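Local coordinates for protein cytochrome C (PDB 5LO9) that probably oxidises thiosulfate to tetrathionate, and perhaps catalyses the reverse, with four c-type hemes of a fused TsdBA chain to carry the electrons, at residues S242-E254 with W362-G376. Residues are numbered along the deposited sequence; the frame is centred on the assembly and turned at random.
Sequences SRFTPPSRDALPE and WLATGAPTGDTAMSG. With EDO (1,2-ethanediol), chain B; EDO (1,2-ethanediol), chain R; EDO (1,2-ethanediol), chain X.
Trp362 lies between Pro247 on one face and Leu252 and Pro253 on the other. Pro247 CG is 3.8 Å from the centroid of the five-membered ring. On the opposite face Leu252 CD2 sits 3.9 Å from the centroid of the six-membered ring, and Pro253 CD covers the five-membered ring. These are CH-pi contacts. CG of Trp362 is anti to its backbone N (chi1 171°), which turns the indole out from the last turn of helix 351-363 toward 242-254, between the two proline rings and Leu252. Replacing Trp362 with an alanine would probably leave Pro247 and Leu252 facing a gap and Ala251 O without its indole donor.

Two hydrogen bonds join the segments. Trp362 NE1 donates to Ala251 O at 3.2 Å, a bent bond (136°) to the centre of an inverse gamma turn. Arg243 NE donates to Ser375 OG at 2.9 Å, nearly straight and in the guanidinium plane.

The loop ahead of helix 256-269 thus lies along the end of helix 351-363 and the turns that follow it, in the C-terminal part of the chain, which holds the thiosulfate pocket and probably corresponds to TsdA. The type II turn from Ala364 to Ala367 also meets the second subunit through backbone hydrogen bonds.

Phe244 packs on that turn. Its ring edge faces Leu363 O (3.2 Å from CE2) and Thr365 O. Met374 CE reaches Phe244 CB at 3.6 Å, and Trp304 meets the Phe244 ring from outside the two segments.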
ATOM      1  N   SER A 242       1.091 -23.221  11.720  1.00 90.09           N
ATOM      2  CA  SER A 242       1.848 -21.962  11.848  1.00 82.35           C
ATOM      3  C   SER A 242       1.595 -21.060  10.643  1.00 74.13           C
ATOM      4  O   SER A 242       2.532 -20.550  10.020  1.00 63.43           O
ATOM      5  CB  SER A 242       3.346 -22.215  12.041  1.00 88.43           C
ATOM      6  OG  SER A 242       3.607 -22.852  13.286  1.00 82.10           O
ATOM      7  N   ARG A 243       0.316 -20.928  10.279  1.00 67.63           N
ATOM      8  CA  ARG A 243      -0.121 -20.166   9.120  1.00 55.90           C
ATOM      9  C   ARG A 243      -1.062 -19.027   9.507  1.00 55.79           C
ATOM     10  O   ARG A 243      -1.798 -19.099  10.505  1.00 55.01           O
ATOM     11  CB  ARG A 243      -0.791 -21.082   8.088  1.00 60.40           C
ATOM     12  CG  ARG A 243       0.158 -21.451   6.971  1.00 55.19           C
ATOM     13  CD  ARG A 243      -0.416 -22.458   6.003  1.00 53.42           C
ATOM     14  NE  ARG A 243       0.608 -22.764   5.006  1.00 58.14           N
ATOM     15  CZ  ARG A 243       0.483 -23.664   4.039  1.00 56.02           C
ATOM     16  NH1 ARG A 243      -0.652 -24.354   3.930  1.00 59.71           N
ATOM     17  NH2 ARG A 243       1.481 -23.841   3.169  1.00 55.75           N
ATOM     18  N   PHE A 244      -1.013 -17.973   8.683  1.00 52.61           N
ATOM     19  CA  PHE A 244      -1.763 -16.741   8.919  1.00 46.61           C
ATOM     20  C   PHE A 244      -3.262 -16.979   8.851  1.00 40.64           C
ATOM     21  O   PHE A 244      -3.761 -17.828   8.103  1.00 50.75           O
ATOM     22  CB  PHE A 244      -1.342 -15.664   7.899  1.00 48.52           C
ATOM     23  CG  PHE A 244      -2.167 -14.418   7.938  1.00 45.09           C
ATOM     24  CD1 PHE A 244      -1.862 -13.419   8.844  1.00 35.33           C
ATOM     25  CD2 PHE A 244      -3.236 -14.230   7.051  1.00 46.74           C
ATOM     26  CE1 PHE A 244      -2.605 -12.245   8.911  1.00 38.32           C
ATOM     27  CE2 PHE A 244      -4.006 -13.046   7.104  1.00 51.72           C
ATOM     28  CZ  PHE A 244      -3.675 -12.040   8.053  1.00 49.43           C
ATOM     29  N   THR A 245      -3.988 -16.220   9.653  1.00 41.92           N
ATOM     30  CA  THR A 245      -5.439 -16.271   9.620  1.00 48.25           C
ATOM     31  C   THR A 245      -5.993 -14.899   9.281  1.00 45.78           C
ATOM     32  O   THR A 245      -5.695 -13.929   9.994  1.00 51.78           O
ATOM     33  CB  THR A 245      -5.987 -16.734  10.944  1.00 46.87           C
ATOM     34  OG1 THR A 245      -5.570 -18.092  11.154  1.00 51.92           O
ATOM     35  CG2 THR A 245      -7.487 -16.612  10.920  1.00 40.37           C
ATOM     36  N   PRO A 246      -6.749 -14.738   8.204  1.00 44.33           N
ATOM     37  CA  PRO A 246      -7.345 -13.452   7.938  1.00 41.88           C
ATOM     38  C   PRO A 246      -8.541 -13.208   8.829  1.00 40.18           C
ATOM     39  O   PRO A 246      -9.128 -14.144   9.395  1.00 41.94           O
ATOM     40  CB  PRO A 246      -7.781 -13.549   6.480  1.00 41.14           C
ATOM     41  CG  PRO A 246      -7.192 -14.877   5.981  1.00 41.23           C
ATOM     42  CD  PRO A 246      -7.031 -15.704   7.129  1.00 45.62           C
ATOM     43  N   PRO A 247      -8.999 -11.975   8.870  1.00 38.90           N
ATOM     44  CA  PRO A 247     -10.159 -11.651   9.687  1.00 36.29           C
ATOM     45  C   PRO A 247     -11.401 -12.385   9.222  1.00 40.87           C
ATOM     46  O   PRO A 247     -11.598 -12.653   8.036  1.00 47.18           O
ATOM     47  CB  PRO A 247     -10.316 -10.131   9.505  1.00 37.98           C
ATOM     48  CG  PRO A 247      -9.339  -9.706   8.533  1.00 43.31           C
ATOM     49  CD  PRO A 247      -8.308 -10.783   8.379  1.00 47.37           C
ATOM     50  N   SER A 248     -12.249 -12.694  10.185  1.00 41.50           N
ATOM     51  CA  SER A 248     -13.526 -13.295   9.879  1.00 40.92           C
ATOM     52  C   SER A 248     -14.322 -12.369   8.972  1.00 39.17           C
ATOM     53  O   SER A 248     -14.117 -11.160   8.955  1.00 48.62           O
ATOM     54  CB  SER A 248     -14.273 -13.579  11.182  1.00 40.13           C
ATOM     55  OG  SER A 248     -15.645 -13.235  11.071  1.00 54.88           O
ATOM     56  N   ARG A 249     -15.231 -12.949   8.197  1.00 41.49           N
ATOM     57  CA  ARG A 249     -16.083 -12.172   7.309  1.00 42.49           C
ATOM     58  C   ARG A 249     -17.134 -11.349   8.049  1.00 47.17           C
ATOM     59  O   ARG A 249     -17.769 -10.489   7.429  1.00 52.34           O
ATOM     60  CB  ARG A 249     -16.769 -13.114   6.326  1.00 41.81           C
ATOM     61  CG  ARG A 249     -15.862 -13.664   5.243  1.00 43.71           C
ATOM     62  CD  ARG A 249     -16.512 -14.835   4.500  1.00 43.27           C
ATOM     63  NE  ARG A 249     -15.961 -14.989   3.155  1.00 47.80           N
ATOM     64  CZ  ARG A 249     -15.120 -15.938   2.730  1.00 52.41           C
ATOM     65  NH1 ARG A 249     -14.697 -16.906   3.556  1.00 48.33           N
ATOM     66  NH2 ARG A 249     -14.696 -15.894   1.446  1.00 44.23           N
ATOM     67  N   ASP A 250     -17.335 -11.596   9.346  1.00 55.24           N
ATOM     68  CA  ASP A 250     -18.166 -10.729  10.187  1.00 64.01           C
ATOM     69  C   ASP A 250     -17.405  -9.493  10.645  1.00 64.97           C
ATOM     70  O   ASP A 250     -18.002  -8.423  10.804  1.00 74.23           O
ATOM     71  CB  ASP A 250     -18.628 -11.469  11.434  1.00 49.52           C
ATOM     72  CG  ASP A 250     -19.403 -12.727  11.113  1.00 70.65           C
ATOM     73  OD1 ASP A 250     -20.346 -12.656  10.287  1.00 66.11           O
ATOM     74  OD2 ASP A 250     -19.079 -13.789  11.703  1.00 75.84           O
ATOM     75  N   ALA A 251     -16.093  -9.624  10.827  1.00 49.17           N
ATOM     76  CA  ALA A 251     -15.249  -8.568  11.367  1.00 53.77           C
ATOM     77  C   ALA A 251     -14.809  -7.552  10.304  1.00 51.32           C
ATOM     78  O   ALA A 251     -13.617  -7.330  10.100  1.00 48.82           O
ATOM     79  CB  ALA A 251     -14.037  -9.220  12.017  1.00 52.44           C
ATOM     80  N   LEU A 252     -15.806  -6.891   9.621  1.00 48.60           N
ATOM     81  CA  LEU A 252     -15.393  -5.825   8.706  1.00 54.97           C
ATOM     82  C   LEU A 252     -14.986  -4.563   9.476  1.00 55.78           C
ATOM     83  O   LEU A 252     -15.487  -4.318  10.575  1.00 56.61           O
ATOM     84  CB  LEU A 252     -16.514  -5.435   7.758  1.00 54.04           C
ATOM     85  CG  LEU A 252     -16.858  -6.209   6.507  1.00 52.75           C
ATOM     86  CD1 LEU A 252     -17.881  -5.357   5.706  1.00 48.15           C
ATOM     87  CD2 LEU A 252     -15.610  -6.555   5.697  1.00 56.01           C
ATOM     88  N   PRO A 253     -14.138  -3.706   8.897  1.00 58.20           N
ATOM     89  CA  PRO A 253     -13.782  -2.471   9.590  1.00 52.34           C
ATOM     90  C   PRO A 253     -14.999  -1.569   9.696  1.00 61.11           C
ATOM     91  O   PRO A 253     -16.004  -1.745   9.000  1.00 62.33           O
ATOM     92  CB  PRO A 253     -12.682  -1.844   8.709  1.00 48.11           C
ATOM     93  CG  PRO A 253     -12.182  -2.906   7.876  1.00 52.68           C
ATOM     94  CD  PRO A 253     -13.389  -3.811   7.627  1.00 60.28           C
ATOM     95  N   GLU A 254     -14.904  -0.608  10.610  1.00 65.30           N
ATOM     96  CA  GLU A 254     -16.015   0.284  10.889  1.00 69.64           C
ATOM     97  C   GLU A 254     -16.086   1.451   9.913  1.00 62.96           C
ATOM     98  O   GLU A 254     -15.066   2.026   9.508  1.00 66.57           O
ATOM     99  CB  GLU A 254     -15.896   0.796  12.313  1.00 76.31           C
ATOM    100  CG  GLU A 254     -16.441  -0.206  13.277  1.00 82.73           C
ATOM    101  CD  GLU A 254     -16.452   0.314  14.670  1.00 93.46           C
ATOM    102  OE1 GLU A 254     -15.893   1.423  14.886  1.00 88.98           O
ATOM    103  OE2 GLU A 254     -17.032  -0.386  15.534  1.00 95.29           O
ATOM    104  N   TRP A 362      -7.324  -5.264   4.099  1.00 32.83           N
ATOM    105  CA  TRP A 362      -8.062  -5.817   5.222  1.00 36.85           C
ATOM    106  C   TRP A 362      -7.745  -7.299   5.447  1.00 40.90           C
ATOM    107  O   TRP A 362      -7.493  -7.718   6.584  1.00 40.57           O
ATOM    108  CB  TRP A 362      -9.545  -5.609   4.987  1.00 38.42           C
ATOM    109  CG  TRP A 362     -10.378  -6.316   5.957  1.00 45.98           C
ATOM    110  CD1 TRP A 362     -10.473  -6.055   7.277  1.00 41.05           C
ATOM    111  CD2 TRP A 362     -11.279  -7.394   5.692  1.00 43.36           C
ATOM    112  NE1 TRP A 362     -11.374  -6.901   7.861  1.00 42.43           N
ATOM    113  CE2 TRP A 362     -11.889  -7.729   6.908  1.00 45.96           C
ATOM    114  CE3 TRP A 362     -11.624  -8.101   4.548  1.00 35.86           C
ATOM    115  CZ2 TRP A 362     -12.808  -8.742   7.021  1.00 47.48           C
ATOM    116  CZ3 TRP A 362     -12.538  -9.096   4.655  1.00 47.12           C
ATOM    117  CH2 TRP A 362     -13.121  -9.420   5.889  1.00 48.79           C
ATOM    118  N   LEU A 363      -7.721  -8.110   4.373  1.00 39.12           N
ATOM    119  CA  LEU A 363      -7.409  -9.532   4.545  1.00 39.84           C
ATOM    120  C   LEU A 363      -6.065  -9.736   5.215  1.00 41.08           C
ATOM    121  O   LEU A 363      -5.847 -10.774   5.854  1.00 42.12           O
ATOM    122  CB  LEU A 363      -7.392 -10.261   3.217  1.00 32.32           C
ATOM    123  CG  LEU A 363      -8.712 -10.412   2.500  1.00 39.63           C
ATOM    124  CD1 LEU A 363      -8.478 -11.087   1.182  1.00 36.68           C
ATOM    125  CD2 LEU A 363      -9.685 -11.196   3.373  1.00 39.67           C
ATOM    126  N   ALA A 364      -5.162  -8.767   5.072  1.00 38.40           N
ATOM    127  CA  ALA A 364      -3.790  -8.849   5.554  1.00 40.84           C
ATOM    128  C   ALA A 364      -3.612  -8.311   6.973  1.00 44.95           C
ATOM    129  O   ALA A 364      -2.463  -8.192   7.441  1.00 39.41           O
ATOM    130  CB  ALA A 364      -2.867  -8.100   4.619  1.00 41.57           C
ATOM    131  N   THR A 365      -4.711  -7.976   7.655  1.00 40.70           N
ATOM    132  CA  THR A 365      -4.643  -7.471   9.021  1.00 37.25           C
ATOM    133  C   THR A 365      -3.764  -8.348   9.903  1.00 35.40           C
ATOM    134  O   THR A 365      -3.991  -9.560  10.038  1.00 35.84           O
ATOM    135  CB  THR A 365      -6.037  -7.393   9.615  1.00 37.16           C
ATOM    136  OG1 THR A 365      -6.875  -6.528   8.847  1.00 49.01           O
ATOM    137  CG2 THR A 365      -5.906  -6.813  10.928  1.00 36.30           C
ATOM    138  N   GLY A 366      -2.753  -7.727  10.483  1.00 36.25           N
ATOM    139  CA  GLY A 366      -1.853  -8.372  11.393  1.00 34.24           C
ATOM    140  C   GLY A 366      -0.550  -8.853  10.795  1.00 37.50           C
ATOM    141  O   GLY A 366       0.397  -9.128  11.552  1.00 42.09           O
ATOM    142  N   ALA A 367      -0.474  -8.965   9.469  1.00 38.51           N
ATOM    143  CA  ALA A 367       0.685  -9.559   8.822  1.00 37.34           C
ATOM    144  C   ALA A 367       1.869  -8.594   8.795  1.00 43.48           C
ATOM    145  O   ALA A 367       1.696  -7.375   8.710  1.00 39.74           O
ATOM    146  CB  ALA A 367       0.341  -9.994   7.409  1.00 38.84           C
ATOM    147  N   PRO A 368       3.089  -9.126   8.871  1.00 42.20           N
ATOM    148  CA  PRO A 368       4.301  -8.304   9.029  1.00 42.61           C
ATOM    149  C   PRO A 368       4.785  -7.682   7.729  1.00 40.43           C
ATOM    150  O   PRO A 368       5.136  -8.381   6.777  1.00 38.72           O
ATOM    151  CB  PRO A 368       5.322  -9.304   9.576  1.00 39.79           C
ATOM    152  CG  PRO A 368       4.892 -10.588   9.001  1.00 44.46           C
ATOM    153  CD  PRO A 368       3.377 -10.546   9.033  1.00 34.19           C
ATOM    154  N   THR A 369       4.882  -6.363   7.729  1.00 45.68           N
ATOM    155  CA  THR A 369       5.286  -5.647   6.536  1.00 36.49           C
ATOM    156  C   THR A 369       6.641  -6.157   6.087  1.00 38.65           C
ATOM    157  O   THR A 369       7.588  -6.219   6.877  1.00 37.82           O
ATOM    158  CB  THR A 369       5.351  -4.139   6.818  1.00 37.58           C
ATOM    159  OG1 THR A 369       4.078  -3.661   7.265  1.00 42.75           O
ATOM    160  CG2 THR A 369       5.725  -3.366   5.566  1.00 39.18           C
ATOM    161  N   GLY A 370       6.741  -6.496   4.807  1.00 42.48           N
ATOM    162  CA  GLY A 370       8.022  -6.779   4.203  1.00 35.85           C
ATOM    163  C   GLY A 370       8.419  -8.226   4.219  1.00 36.75           C
ATOM    164  O   GLY A 370       9.487  -8.554   3.700  1.00 46.17           O
ATOM    165  N   ASP A 371       7.594  -9.089   4.804  1.00 42.29           N
ATOM    166  CA  ASP A 371       7.780 -10.534   4.803  1.00 42.69           C
ATOM    167  C   ASP A 371       7.395 -11.059   3.429  1.00 48.53           C
ATOM    168  O   ASP A 371       6.210 -11.280   3.129  1.00 46.88           O
ATOM    169  CB  ASP A 371       6.919 -11.162   5.893  1.00 48.19           C
ATOM    170  CG  ASP A 371       7.217 -12.644   6.114  1.00 56.44           C
ATOM    171  OD1 ASP A 371       6.880 -13.120   7.234  1.00 57.70           O
ATOM    172  OD2 ASP A 371       7.803 -13.309   5.207  1.00 44.72           O
ATOM    173  N   THR A 372       8.396 -11.279   2.589  1.00 44.66           N
ATOM    174  CA  THR A 372       8.121 -11.694   1.221  1.00 44.24           C
ATOM    175  C   THR A 372       7.988 -13.207   1.087  1.00 46.00           C
ATOM    176  O   THR A 372       7.883 -13.702  -0.037  1.00 45.06           O
ATOM    177  CB  THR A 372       9.215 -11.191   0.285  1.00 39.19           C
ATOM    178  OG1 THR A 372      10.388 -11.981   0.455  1.00 48.23           O
ATOM    179  CG2 THR A 372       9.561  -9.731   0.605  1.00 45.10           C
ATOM    180  N   ALA A 373       8.021 -13.946   2.196  1.00 36.48           N
ATOM    181  CA  ALA A 373       7.943 -15.399   2.202  1.00 38.23           C
ATOM    182  C   ALA A 373       6.988 -15.892   3.270  1.00 38.75           C
ATOM    183  O   ALA A 373       7.261 -16.860   3.979  1.00 44.55           O
ATOM    184  CB  ALA A 373       9.314 -16.033   2.410  1.00 40.73           C
ATOM    185  N   MET A 374       5.852 -15.239   3.415  1.00 45.11           N
ATOM    186  CA  MET A 374       4.848 -15.770   4.320  1.00 43.02           C
ATOM    187  C   MET A 374       4.455 -17.165   3.867  1.00 40.27           C
ATOM    188  O   MET A 374       4.334 -17.428   2.671  1.00 45.13           O
ATOM    189  CB  MET A 374       3.612 -14.863   4.354  1.00 39.78           C
ATOM    190  CG  MET A 374       3.723 -13.632   5.259  1.00 43.30           C
ATOM    191  SD  MET A 374       2.130 -12.822   5.313  1.00 53.00           S
ATOM    192  CE  MET A 374       1.400 -13.602   6.727  1.00 40.57           C
ATOM    193  N   SER A 375       4.333 -18.079   4.823  1.00 46.51           N
ATOM    194  CA  SER A 375       3.900 -19.427   4.505  1.00 42.50           C
ATOM    195  C   SER A 375       2.491 -19.398   3.922  1.00 46.24           C
ATOM    196  O   SER A 375       1.567 -18.829   4.511  1.00 53.58           O
ATOM    197  CB  SER A 375       3.953 -20.307   5.747  1.00 44.61           C
ATOM    198  OG  SER A 375       3.144 -21.460   5.572  1.00 50.06           O
ATOM    199  N   GLY A 376       2.338 -20.012   2.753  1.00 50.12           N
ATOM    200  CA  GLY A 376       1.087 -20.023   2.028  1.00 46.89           C
ATOM    201  C   GLY A 376       1.109 -19.170   0.787  1.00 41.81           C
ATOM    202  O   GLY A 376       0.143 -19.193   0.020  1.00 42.92           O
TER
HETATM  203  C1  EDO B1021     -16.069 -12.132   1.049  1.00 32.28           C
HETATM  204  O1  EDO B1021     -16.271 -13.316   0.303  1.00 44.40           O
HETATM  205  C2  EDO B1021     -14.907 -12.361   2.030  1.00 56.87           C
HETATM  206  O2  EDO B1021     -13.614 -11.749   1.811  1.00 51.47           O
HETATM  207  C1  EDO R1016       5.520 -21.251   0.543  1.00 55.47           C
HETATM  208  O1  EDO R1016       4.505 -21.738   1.449  1.00 71.24           O
HETATM  209  C2  EDO R1016       5.476 -19.733   0.491  1.00 55.76           C
HETATM  210  O2  EDO R1016       6.736 -19.166   0.895  1.00 63.19           O
HETATM  211  C1  EDO X1022      -8.229  -3.146   8.947  1.00 51.53           C
HETATM  212  O1  EDO X1022      -8.467  -4.201   9.910  1.00 66.57           O
HETATM  213  C2  EDO X1022      -7.596  -1.957   9.687  1.00 58.24           C
HETATM  214  O2  EDO X1022      -8.582  -0.984  10.080  1.00 64.66           O